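Local coordinates for Di-haem cytochrome c peroxidase family protein (Burkholderia thailandensis E264, PDB 6NX0), which binds two c-type hemes and probably acts as a peroxidase, reaching an unusually stable bis-Fe(IV) state, at residues 62-67 with 82-87; 372-377 with 457-462; 389-394 with 449-454. One frame throughout, in Å; residues are numbered along the deposited sequence.

Contacts 2 and 3 belong together, and both lie beside the second heme c. Their centres are about 12 Å apart, and contact 3 is nested in the loop that contact 2 closes. They touch directly: Leu372 and Val375 of contact 2 pack on Leu454 of contact 3, while Val375 and Ala376 pack on Leu390. Leu372, Val375 and Leu390 all belong to the pocket of that heme. In addition, the side chain of Arg373 in contact 2 is about 12 Å from the other heme. Contact 1 lies apart, away from the annotated sites. Its centre is about 29 Å from that of contact 2 and about 33 Å from that of contact 3.

Contact 1. Residues 62-67 with 82-87; sequences TVLLPG and PQVASK
Thr62 and Pro82 mark the closest backbone approach of 62-67 to 82-87, with their CA atoms 7.6 Å apart, and no hydrogen bond joins the two segments. Side chains alone bridge the distance, and the contact is small and apolar. Thr62 CG2 touches two partners. It lies 4.0 Å from Pro82 CG and meets Val84 CG1 at the same separation. The threonine side chain runs at about a right angle to both partners. Its first torsion (chi1 -162°) sets OG1 anti to the backbone N. The methyl is left to face the proline and valine, while OG1 hydrogen-bonds to Arg171 NH1. Thus one branch serves the apolar patch and the other a charged neighbour.

Leu64 enlarges the patch. Its CD1 reaches Val84 CG1 at 4.0 Å, the two side chains meeting tip to tip. CD2 of Leu64 is the looser branch, 4.4 Å from Pro82 CG. Val84 CG1 is therefore shared by Thr62 CG2 and Leu64 CD1. His173 of strand 173-175 touches both Leu64 and Val84, so that strand helps to bury the patch.

The two segments are tied by the chain between them. Strand 71-77 pairs with both: Thr62 has a backbone bond to Glu71, and Gln83 one to Val74. Thr62 and Val84 also touch Val73 and Glu71 of that strand with their side chains. The contact joins strand 61-62 and the loop after it to strand 81-84, and both strands flank 71-77 in a three-stranded antiparallel meander.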
loop_
_atom_site.group_PDB
_atom_site.type_symbol
_atom_site.label_atom_id
_atom_site.label_comp_id
_atom_site.label_asym_id
_atom_site.label_seq_id
_atom_site.Cartn_x
_atom_site.Cartn_y
_atom_site.Cartn_z
ATOM N N THR A 62 -11.260 20.279 8.572
ATOM C CA THR A 62 -10.064 19.839 7.882
ATOM C C THR A 62 -10.493 19.118 6.610
ATOM O O THR A 62 -11.581 18.534 6.553
ATOM C CB THR A 62 -9.212 18.943 8.813
ATOM O OG1 THR A 62 -7.877 18.852 8.307
ATOM C CG2 THR A 62 -9.815 17.570 8.970
ATOM N N VAL A 63 -9.647 19.190 5.586
ATOM C CA VAL A 63 -9.898 18.516 4.312
ATOM C C VAL A 63 -8.957 17.319 4.221
ATOM O O VAL A 63 -7.732 17.491 4.171
ATOM C CB VAL A 63 -9.700 19.456 3.118
ATOM C CG1 VAL A 63 -9.946 18.720 1.823
ATOM C CG2 VAL A 63 -10.646 20.667 3.229
ATOM N N LEU A 64 -9.537 16.121 4.175
ATOM C CA LEU A 64 -8.752 14.886 4.237
ATOM C C LEU A 64 -8.443 14.272 2.873
ATOM O O LEU A 64 -7.494 13.487 2.775
ATOM C CB LEU A 64 -9.476 13.851 5.093
ATOM C CG LEU A 64 -9.644 14.242 6.564
ATOM C CD1 LEU A 64 -10.473 13.208 7.291
ATOM C CD2 LEU A 64 -8.282 14.442 7.235
ATOM N N LEU A 65 -9.227 14.579 1.841
ATOM C CA LEU A 65 -8.988 14.193 0.454
ATOM C C LEU A 65 -9.136 15.403 -0.455
ATOM O O LEU A 65 -9.933 16.299 -0.158
ATOM C CB LEU A 65 -9.972 13.116 -0.011
ATOM C CG LEU A 65 -9.711 11.692 0.483
ATOM C CD1 LEU A 65 -10.857 10.762 0.115
ATOM C CD2 LEU A 65 -8.399 11.186 -0.069
ATOM N N PRO A 66 -8.411 15.441 -1.572
ATOM C CA PRO A 66 -8.466 16.610 -2.460
ATOM C C PRO A 66 -9.891 16.941 -2.875
ATOM O O PRO A 66 -10.668 16.063 -3.256
ATOM C CB PRO A 66 -7.614 16.181 -3.659
ATOM C CG PRO A 66 -6.697 15.138 -3.111
ATOM C CD PRO A 66 -7.475 14.419 -2.074
ATOM N N GLY A 67 -10.234 18.222 -2.772
ATOM C CA GLY A 67 -11.539 18.709 -3.151
ATOM C C GLY A 67 -12.694 18.209 -2.323
ATOM O O GLY A 67 -13.837 18.554 -2.637
ATOM N N PRO A 82 -5.940 15.241 13.250
ATOM C CA PRO A 82 -7.333 15.562 13.568
ATOM C C PRO A 82 -8.169 14.318 13.814
ATOM O O PRO A 82 -8.041 13.300 13.123
ATOM C CB PRO A 82 -7.812 16.319 12.318
ATOM C CG PRO A 82 -6.969 15.823 11.214
ATOM C CD PRO A 82 -5.625 15.480 11.830
ATOM N N GLN A 83 -9.025 14.396 14.824
ATOM C CA GLN A 83 -10.112 13.454 14.980
ATOM C C GLN A 83 -11.349 14.079 14.346
ATOM O O GLN A 83 -11.635 15.259 14.577
ATOM C CB GLN A 83 -10.382 13.116 16.446
ATOM C CG GLN A 83 -11.510 12.115 16.616
ATOM C CD GLN A 83 -11.789 11.770 18.057
ATOM O OE1 GLN A 83 -10.996 12.091 18.949
ATOM N NE2 GLN A 83 -12.919 11.110 18.299
ATOM N N VAL A 84 -12.048 13.310 13.520
ATOM C CA VAL A 84 -13.178 13.848 12.777
ATOM C C VAL A 84 -14.452 13.138 13.197
ATOM O O VAL A 84 -14.445 12.025 13.735
ATOM C CB VAL A 84 -12.984 13.745 11.252
ATOM C CG1 VAL A 84 -11.866 14.660 10.804
ATOM C CG2 VAL A 84 -12.711 12.301 10.855
ATOM N N ALA A 85 -15.576 13.801 12.898
ATOM C CA ALA A 85 -16.885 13.343 13.343
ATOM C C ALA A 85 -17.522 12.296 12.433
ATOM O O ALA A 85 -18.416 11.575 12.884
ATOM C CB ALA A 85 -17.824 14.544 13.460
ATOM N N SER A 86 -17.100 12.191 11.173
ATOM C CA SER A 86 -17.729 11.265 10.239
ATOM C C SER A 86 -16.666 10.543 9.419
ATOM O O SER A 86 -15.534 11.014 9.280
ATOM C CB SER A 86 -18.698 11.998 9.310
ATOM O OG SER A 86 -18.041 13.086 8.696
ATOM N N LYS A 87 -17.061 9.384 8.880
ATOM C CA LYS A 87 -16.179 8.581 8.042
ATOM C C LYS A 87 -15.837 9.336 6.772
ATOM O O LYS A 87 -16.708 9.950 6.147
ATOM C CB LYS A 87 -16.842 7.255 7.652
ATOM C CG LYS A 87 -16.668 6.108 8.615
ATOM C CD LYS A 87 -16.905 4.763 7.916
#

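Contact 2. Residues 372-377 with 457-462; sequences LRNVAI and LTDARY. With HEC (heme c), chain C.
Asn374, third residue of the type II beta turn Leu372 to Val375, meets Leu457 and Asp459. Its positive phi, 63°, suits that position. The turn closes with Val375 N bonded to Leu372 O. The contact joins the loop before helix 390-399 to the loop after helix 444-455. Three hydrogen bonds dock Asn374 on 457-462. Its backbone N donates to Leu457 O at 3.1 Å, approaching from above the carbonyl plane. Its amide pairs with Asp459 in both senses. Asp459 N donates to Asn374 OD1 at 2.7 Å, nearly straight at the hydrogen but tilted from the carbonyl plane. Asn374 ND2 returns a bond of 3.0 Å to Asp459 OD2, on the anti lone pair, with the acceptor close to the amide plane. These bonds fix the rotation of the amide.

Asp459 is gripped further. Tyr165 OH also binds OD2, and Ser269 OG binds OD1. Water 1 takes a hydrogen from Arg373 NH1 and gives one to Leu457 O at 2.7 Å, with a weak second bond to Asp459 OD2. Arg373 also forms a salt bridge to Asp273 and a bond from NE to Ser317 O. A second water links Ala376 N to Thr458 OG1.

Ile377 CD1 packs 3.7 Å from Tyr462 CB, and the tyrosine hydroxyl bonds Pro128 O. Leu372 touches His305, an axial ligand of the heme iron, and its CD2 lies 3.6 Å from heme atom C3A.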
loop_
_atom_site.group_PDB
_atom_site.type_symbol
_atom_site.label_atom_id
_atom_site.label_comp_id
_atom_site.label_asym_id
_atom_site.label_seq_id
_atom_site.Cartn_x
_atom_site.Cartn_y
_atom_site.Cartn_z
ATOM N N LEU A 372 -6.874 -4.087 -2.548
ATOM C CA LEU A 372 -6.609 -5.346 -3.233
ATOM C C LEU A 372 -6.757 -5.258 -4.750
ATOM O O LEU A 372 -6.624 -6.287 -5.429
ATOM C CB LEU A 372 -7.532 -6.448 -2.675
ATOM C CG LEU A 372 -7.363 -6.695 -1.168
ATOM C CD1 LEU A 372 -8.254 -7.839 -0.703
ATOM C CD2 LEU A 372 -5.915 -6.990 -0.835
ATOM N N ARG A 373 -7.043 -4.083 -5.307
ATOM C CA ARG A 373 -7.089 -3.987 -6.762
ATOM C C ARG A 373 -5.713 -4.299 -7.331
ATOM O O ARG A 373 -4.691 -3.843 -6.818
ATOM C CB ARG A 373 -7.562 -2.608 -7.206
ATOM C CG ARG A 373 -9.051 -2.408 -6.882
ATOM C CD ARG A 373 -9.520 -1.002 -7.066
ATOM N NE ARG A 373 -10.986 -0.887 -7.042
ATOM C CZ ARG A 373 -11.767 -1.091 -8.093
ATOM N NH1 ARG A 373 -11.239 -1.477 -9.252
ATOM N NH2 ARG A 373 -13.081 -0.955 -7.980
ATOM N N ASN A 374 -5.708 -5.103 -8.393
ATOM C CA ASN A 374 -4.515 -5.597 -9.086
ATOM C C ASN A 374 -3.632 -6.477 -8.222
ATOM O O ASN A 374 -2.478 -6.740 -8.590
ATOM C CB ASN A 374 -3.719 -4.451 -9.698
ATOM C CG ASN A 374 -4.520 -3.747 -10.741
ATOM O OD1 ASN A 374 -4.809 -4.339 -11.799
ATOM N ND2 ASN A 374 -4.916 -2.515 -10.466
ATOM N N VAL A 375 -4.164 -7.020 -7.123
ATOM C CA VAL A 375 -3.338 -7.865 -6.252
ATOM C C VAL A 375 -2.811 -9.082 -6.995
ATOM O O VAL A 375 -1.691 -9.540 -6.738
ATOM C CB VAL A 375 -4.130 -8.248 -4.980
ATOM C CG1 VAL A 375 -5.290 -9.178 -5.298
ATOM C CG2 VAL A 375 -3.184 -8.839 -3.904
ATOM N N ALA A 376 -3.575 -9.605 -7.964
ATOM C CA ALA A 376 -3.218 -10.886 -8.564
ATOM C C ALA A 376 -2.047 -10.812 -9.545
ATOM O O ALA A 376 -1.625 -11.860 -10.048
ATOM C CB ALA A 376 -4.446 -11.466 -9.268
ATOM N N ILE A 377 -1.497 -9.625 -9.825
ATOM C CA ILE A 377 -0.334 -9.484 -10.701
ATOM C C ILE A 377 0.936 -9.200 -9.924
ATOM O O ILE A 377 2.010 -9.062 -10.538
ATOM C CB ILE A 377 -0.547 -8.401 -11.782
ATOM C CG1 ILE A 377 -0.572 -6.983 -11.194
ATOM C CG2 ILE A 377 -1.809 -8.676 -12.587
ATOM C CD1 ILE A 377 -0.706 -5.890 -12.219
ATOM N N LEU A 457 -10.323 -8.298 -9.818
ATOM C CA LEU A 457 -9.990 -6.920 -9.488
ATOM C C LEU A 457 -8.796 -6.394 -10.285
ATOM O O LEU A 457 -8.299 -5.302 -10.003
ATOM C CB LEU A 457 -9.693 -6.796 -7.991
ATOM C CG LEU A 457 -10.676 -7.466 -7.040
ATOM C CD1 LEU A 457 -10.300 -7.190 -5.594
ATOM C CD2 LEU A 457 -12.090 -6.992 -7.323
ATOM N N THR A 458 -8.321 -7.146 -11.262
ATOM C CA THR A 458 -7.215 -6.703 -12.100
ATOM C C THR A 458 -7.703 -5.781 -13.214
ATOM O O THR A 458 -8.630 -6.121 -13.956
ATOM C CB THR A 458 -6.531 -7.927 -12.687
ATOM O OG1 THR A 458 -6.098 -8.775 -11.619
ATOM C CG2 THR A 458 -5.365 -7.542 -13.555
ATOM N N ASP A 459 -7.071 -4.616 -13.330
ATOM C CA ASP A 459 -7.399 -3.690 -14.398
ATOM C C ASP A 459 -7.093 -4.327 -15.748
ATOM O O ASP A 459 -6.217 -5.189 -15.877
ATOM C CB ASP A 459 -6.656 -2.371 -14.183
ATOM C CG ASP A 459 -7.416 -1.447 -13.283
ATOM O OD1 ASP A 459 -8.471 -0.941 -13.713
ATOM O OD2 ASP A 459 -6.996 -1.230 -12.139
ATOM N N ALA A 460 -7.864 -3.913 -16.763
ATOM C CA ALA A 460 -7.875 -4.610 -18.045
ATOM C C ALA A 460 -6.492 -4.707 -18.681
ATOM O O ALA A 460 -6.169 -5.730 -19.311
ATOM C CB ALA A 460 -8.834 -3.902 -18.998
ATOM N N ARG A 461 -5.688 -3.644 -18.567
ATOM C CA ARG A 461 -4.347 -3.593 -19.156
ATOM C C ARG A 461 -3.457 -4.732 -18.681
ATOM O O ARG A 461 -2.494 -5.094 -19.372
ATOM C CB ARG A 461 -3.679 -2.242 -18.813
ATOM C CG ARG A 461 -2.251 -2.072 -19.308
ATOM C CD ARG A 461 -1.779 -0.655 -19.020
ATOM N NE ARG A 461 -0.380 -0.423 -19.374
ATOM C CZ ARG A 461 0.284 0.697 -19.094
ATOM N NH1 ARG A 461 -0.312 1.681 -18.435
ATOM N NH2 ARG A 461 1.553 0.828 -19.466
ATOM N N TYR A 462 -3.732 -5.286 -17.504
ATOM C CA TYR A 462 -2.765 -6.142 -16.825
ATOM C C TYR A 462 -3.201 -7.588 -16.663
ATOM O O TYR A 462 -2.477 -8.353 -16.014
ATOM C CB TYR A 462 -2.454 -5.571 -15.433
ATOM C CG TYR A 462 -2.111 -4.107 -15.468
ATOM C CD1 TYR A 462 -0.956 -3.667 -16.099
ATOM C CD2 TYR A 462 -2.927 -3.170 -14.860
ATOM C CE1 TYR A 462 -0.623 -2.327 -16.122
ATOM C CE2 TYR A 462 -2.600 -1.819 -14.880
ATOM C CZ TYR A 462 -1.451 -1.415 -15.517
ATOM O OH TYR A 462 -1.124 -0.066 -15.525
HETATM FE FE HEC C . -6.239 -8.771 4.352
HETATM C CHA HEC C . -3.103 -7.752 3.416
HETATM C CHB HEC C . -6.513 -10.611 1.465
HETATM C CHC HEC C . -9.056 -10.309 5.563
HETATM C CHD HEC C . -6.195 -6.686 7.053
HETATM N NA HEC C . -5.061 -9.068 2.726
HETATM C C1A HEC C . -3.815 -8.503 2.530
HETATM C C2A HEC C . -3.286 -9.059 1.312
HETATM C C3A HEC C . -4.264 -9.762 0.728
HETATM C C4A HEC C . -5.405 -9.789 1.610
HETATM C CMA HEC C . -4.167 -10.611 -0.536
HETATM C CAA HEC C . -1.929 -8.676 0.680
HETATM C CBA HEC C . -2.070 -7.475 -0.240
HETATM C CGA HEC C . -0.777 -6.944 -0.811
HETATM O O1A HEC C . -0.868 -5.844 -1.437
HETATM O O2A HEC C . 0.335 -7.405 -0.430
HETATM N NB HEC C . -7.544 -10.148 3.662
HETATM C C1B HEC C . -7.501 -10.747 2.401
HETATM C C2B HEC C . -8.625 -11.658 2.293
HETATM C C3B HEC C . -9.301 -11.642 3.440
HETATM C C4B HEC C . -8.658 -10.656 4.298
HETATM C CMB HEC C . -8.968 -12.453 1.006
HETATM C CAB HEC C . -10.499 -12.521 3.880
HETATM C CBB HEC C . -10.113 -14.017 3.849
HETATM N NC HEC C . -7.444 -8.494 5.947
HETATM C C1C HEC C . -8.519 -9.287 6.297
HETATM C C2C HEC C . -9.024 -8.803 7.551
HETATM C C3C HEC C . -8.298 -7.739 7.919
HETATM C C4C HEC C . -7.260 -7.543 6.936
HETATM C CMC HEC C . -10.277 -9.418 8.213
HETATM C CAC HEC C . -8.616 -6.744 9.047
HETATM C CBC HEC C . -8.558 -7.502 10.391
HETATM N ND HEC C . -4.913 -7.426 5.054
HETATM C C1D HEC C . -5.104 -6.679 6.221
HETATM C C2D HEC C . -3.868 -6.023 6.534
HETATM C C3D HEC C . -2.895 -6.411 5.490
HETATM C C4D HEC C . -3.621 -7.243 4.569
HETATM C CMD HEC C . -3.573 -5.103 7.715
HETATM C CAD HEC C . -1.419 -5.998 5.409
HETATM C CBD HEC C . -0.617 -6.959 6.266
HETATM C CGD HEC C . 0.855 -6.870 5.952
HETATM O O1D HEC C . 1.220 -6.226 4.939
HETATM O O2D HEC C . 1.639 -7.598 6.628
HETATM O O HOH W 1 -8.899 -2.654 -10.342
HETATM O O HOH W 2 -6.307 -8.591 -8.810
#

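Contact 3. Residues 389-394 with 449-454; sequences TLRDAV and DLVAFL
Leu454 N donates to Leu450 O at 2.9 Å, a regular bond of helix 444-455, and both leucines face helix 390-399. No hydrogen bond crosses between 389-394 and 449-454. The axes of the segments 390-394 and 449-454 come within 9.7 Å, their N-to-C directions 121° apart.

Val394 carries much of the packing. Its CG2 meets Leu454 CD1 at 3.7 Å, the two side chains lying alongside each other and pointing opposite ways. Its CG1, anti to the backbone N (chi1 174°), goes instead to Leu450, where CB and CD1 are both within touch. The two methyls thus spread over successive turns of the partner helix.

Leu454 CD1 also reaches Leu390 CD1, at 4.0 Å. Val451 fits beside Leu390, Arg391 and Val394. Its CG2 comes within 3.8 Å of Arg391 CA, so it rests close to the backbone of the other helix. Its CG1 turns to Leu390 CD2. Arg391 lends only its aliphatic part, with CG 4.0 Å from Val451 CG2. Its guanidinium forms salt bridges to Asp448 and Asp444, which tie Arg391 to the same helix that its aliphatic part packs on.

Thr389 caps helix 390-399: its OG1 accepts from Asp392 N at 3.2 Å. Leu390 itself touches the second heme, and the side chain of Leu450 lies about 4 Å from that of Cys301, which is bound to the heme. Helix 444-455 also packs on helix 284-293, with Asp449 in a salt bridge to Arg288; Leu450 touches both neighbouring helices. The packing of helix 390-399, which carries the axial ligand Tyr397, on helix 444-455 is consistent with the helical shell around the heme in a cytochrome c domain.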
loop_
_atom_site.group_PDB
_atom_site.type_symbol
_atom_site.label_atom_id
_atom_site.label_comp_id
_atom_site.label_asym_id
_atom_site.label_seq_id
_atom_site.Cartn_x
_atom_site.Cartn_y
_atom_site.Cartn_z
ATOM N N THR A 389 2.864 -16.328 -3.622
ATOM C CA THR A 389 1.652 -16.612 -4.372
ATOM C C THR A 389 0.457 -16.005 -3.669
ATOM O O THR A 389 0.404 -15.968 -2.439
ATOM C CB THR A 389 1.370 -18.105 -4.544
ATOM O OG1 THR A 389 1.014 -18.664 -3.282
ATOM C CG2 THR A 389 2.588 -18.848 -5.119
ATOM N N LEU A 390 -0.498 -15.542 -4.468
ATOM C CA LEU A 390 -1.717 -14.969 -3.927
ATOM C C LEU A 390 -2.475 -15.992 -3.097
ATOM O O LEU A 390 -3.034 -15.661 -2.046
ATOM C CB LEU A 390 -2.588 -14.445 -5.061
ATOM C CG LEU A 390 -3.960 -13.899 -4.643
ATOM C CD1 LEU A 390 -3.795 -12.748 -3.610
ATOM C CD2 LEU A 390 -4.758 -13.453 -5.834
ATOM N N ARG A 391 -2.493 -17.258 -3.535
ATOM C CA ARG A 391 -3.244 -18.250 -2.774
ATOM C C ARG A 391 -2.689 -18.414 -1.365
ATOM O O ARG A 391 -3.463 -18.594 -0.417
ATOM C CB ARG A 391 -3.280 -19.595 -3.497
ATOM C CG ARG A 391 -4.341 -20.527 -2.849
ATOM C CD ARG A 391 -4.320 -21.941 -3.357
ATOM N NE ARG A 391 -5.462 -22.680 -2.802
ATOM C CZ ARG A 391 -5.484 -23.218 -1.583
ATOM N NH1 ARG A 391 -6.577 -23.864 -1.171
ATOM N NH2 ARG A 391 -4.434 -23.124 -0.774
ATOM N N ASP A 392 -1.364 -18.332 -1.194
ATOM C CA ASP A 392 -0.784 -18.454 0.139
ATOM C C ASP A 392 -1.202 -17.286 1.020
ATOM O O ASP A 392 -1.481 -17.473 2.209
ATOM C CB ASP A 392 0.749 -18.538 0.068
ATOM C CG ASP A 392 1.261 -19.935 -0.230
ATOM O OD1 ASP A 392 0.451 -20.886 -0.336
ATOM O OD2 ASP A 392 2.490 -20.075 -0.364
ATOM N N ALA A 393 -1.267 -16.082 0.448
ATOM C CA ALA A 393 -1.712 -14.910 1.205
ATOM C C ALA A 393 -3.129 -15.089 1.715
ATOM O O ALA A 393 -3.435 -14.694 2.846
ATOM C CB ALA A 393 -1.619 -13.654 0.351
ATOM N N VAL A 394 -4.009 -15.670 0.891
ATOM C CA VAL A 394 -5.389 -15.904 1.307
ATOM C C VAL A 394 -5.462 -17.054 2.311
ATOM O O VAL A 394 -6.153 -16.969 3.340
ATOM C CB VAL A 394 -6.256 -16.177 0.065
ATOM C CG1 VAL A 394 -7.686 -16.570 0.460
ATOM C CG2 VAL A 394 -6.266 -14.979 -0.873
ATOM N N ASP A 449 -11.993 -20.211 -4.229
ATOM C CA ASP A 449 -13.014 -19.298 -4.718
ATOM C C ASP A 449 -12.682 -17.842 -4.388
ATOM O O ASP A 449 -12.915 -16.953 -5.213
ATOM C CB ASP A 449 -14.368 -19.694 -4.136
ATOM C CG ASP A 449 -14.886 -21.028 -4.679
ATOM O OD1 ASP A 449 -14.308 -21.562 -5.655
ATOM O OD2 ASP A 449 -15.886 -21.543 -4.108
ATOM N N LEU A 450 -12.123 -17.591 -3.194
ATOM C CA LEU A 450 -11.665 -16.250 -2.844
ATOM C C LEU A 450 -10.583 -15.765 -3.803
ATOM O O LEU A 450 -10.632 -14.619 -4.266
ATOM C CB LEU A 450 -11.153 -16.229 -1.410
ATOM C CG LEU A 450 -12.236 -16.181 -0.320
ATOM C CD1 LEU A 450 -11.654 -16.554 1.044
ATOM C CD2 LEU A 450 -12.879 -14.834 -0.273
ATOM N N VAL A 451 -9.618 -16.629 -4.130
ATOM C CA VAL A 451 -8.613 -16.264 -5.137
ATOM C C VAL A 451 -9.276 -15.921 -6.469
ATOM O O VAL A 451 -8.941 -14.917 -7.103
ATOM C CB VAL A 451 -7.586 -17.393 -5.289
ATOM C CG1 VAL A 451 -6.661 -17.137 -6.491
ATOM C CG2 VAL A 451 -6.804 -17.578 -4.017
ATOM N N ALA A 452 -10.239 -16.738 -6.905
ATOM C CA ALA A 452 -10.939 -16.430 -8.150
ATOM C C ALA A 452 -11.585 -15.049 -8.098
ATOM O O ALA A 452 -11.527 -14.274 -9.057
ATOM C CB ALA A 452 -11.995 -17.498 -8.436
ATOM N N PHE A 453 -12.194 -14.695 -6.959
ATOM C CA PHE A 453 -12.769 -13.370 -6.862
ATOM C C PHE A 453 -11.696 -12.284 -6.916
ATOM O O PHE A 453 -11.864 -11.284 -7.607
ATOM C CB PHE A 453 -13.592 -13.254 -5.583
ATOM C CG PHE A 453 -14.010 -11.869 -5.309
ATOM C CD1 PHE A 453 -14.868 -11.210 -6.163
ATOM C CD2 PHE A 453 -13.508 -11.182 -4.205
ATOM C CE1 PHE A 453 -15.222 -9.893 -5.933
ATOM C CE2 PHE A 453 -13.859 -9.870 -3.965
ATOM C CZ PHE A 453 -14.706 -9.217 -4.823
ATOM N N LEU A 454 -10.584 -12.454 -6.193
ATOM C CA LEU A 454 -9.558 -11.406 -6.207
ATOM C C LEU A 454 -9.008 -11.179 -7.605
ATOM O O LEU A 454 -8.587 -10.067 -7.940
ATOM C CB LEU A 454 -8.435 -11.757 -5.241
ATOM C CG LEU A 454 -8.865 -11.745 -3.762
ATOM C CD1 LEU A 454 -7.681 -12.170 -2.879
ATOM C CD2 LEU A 454 -9.416 -10.372 -3.361
#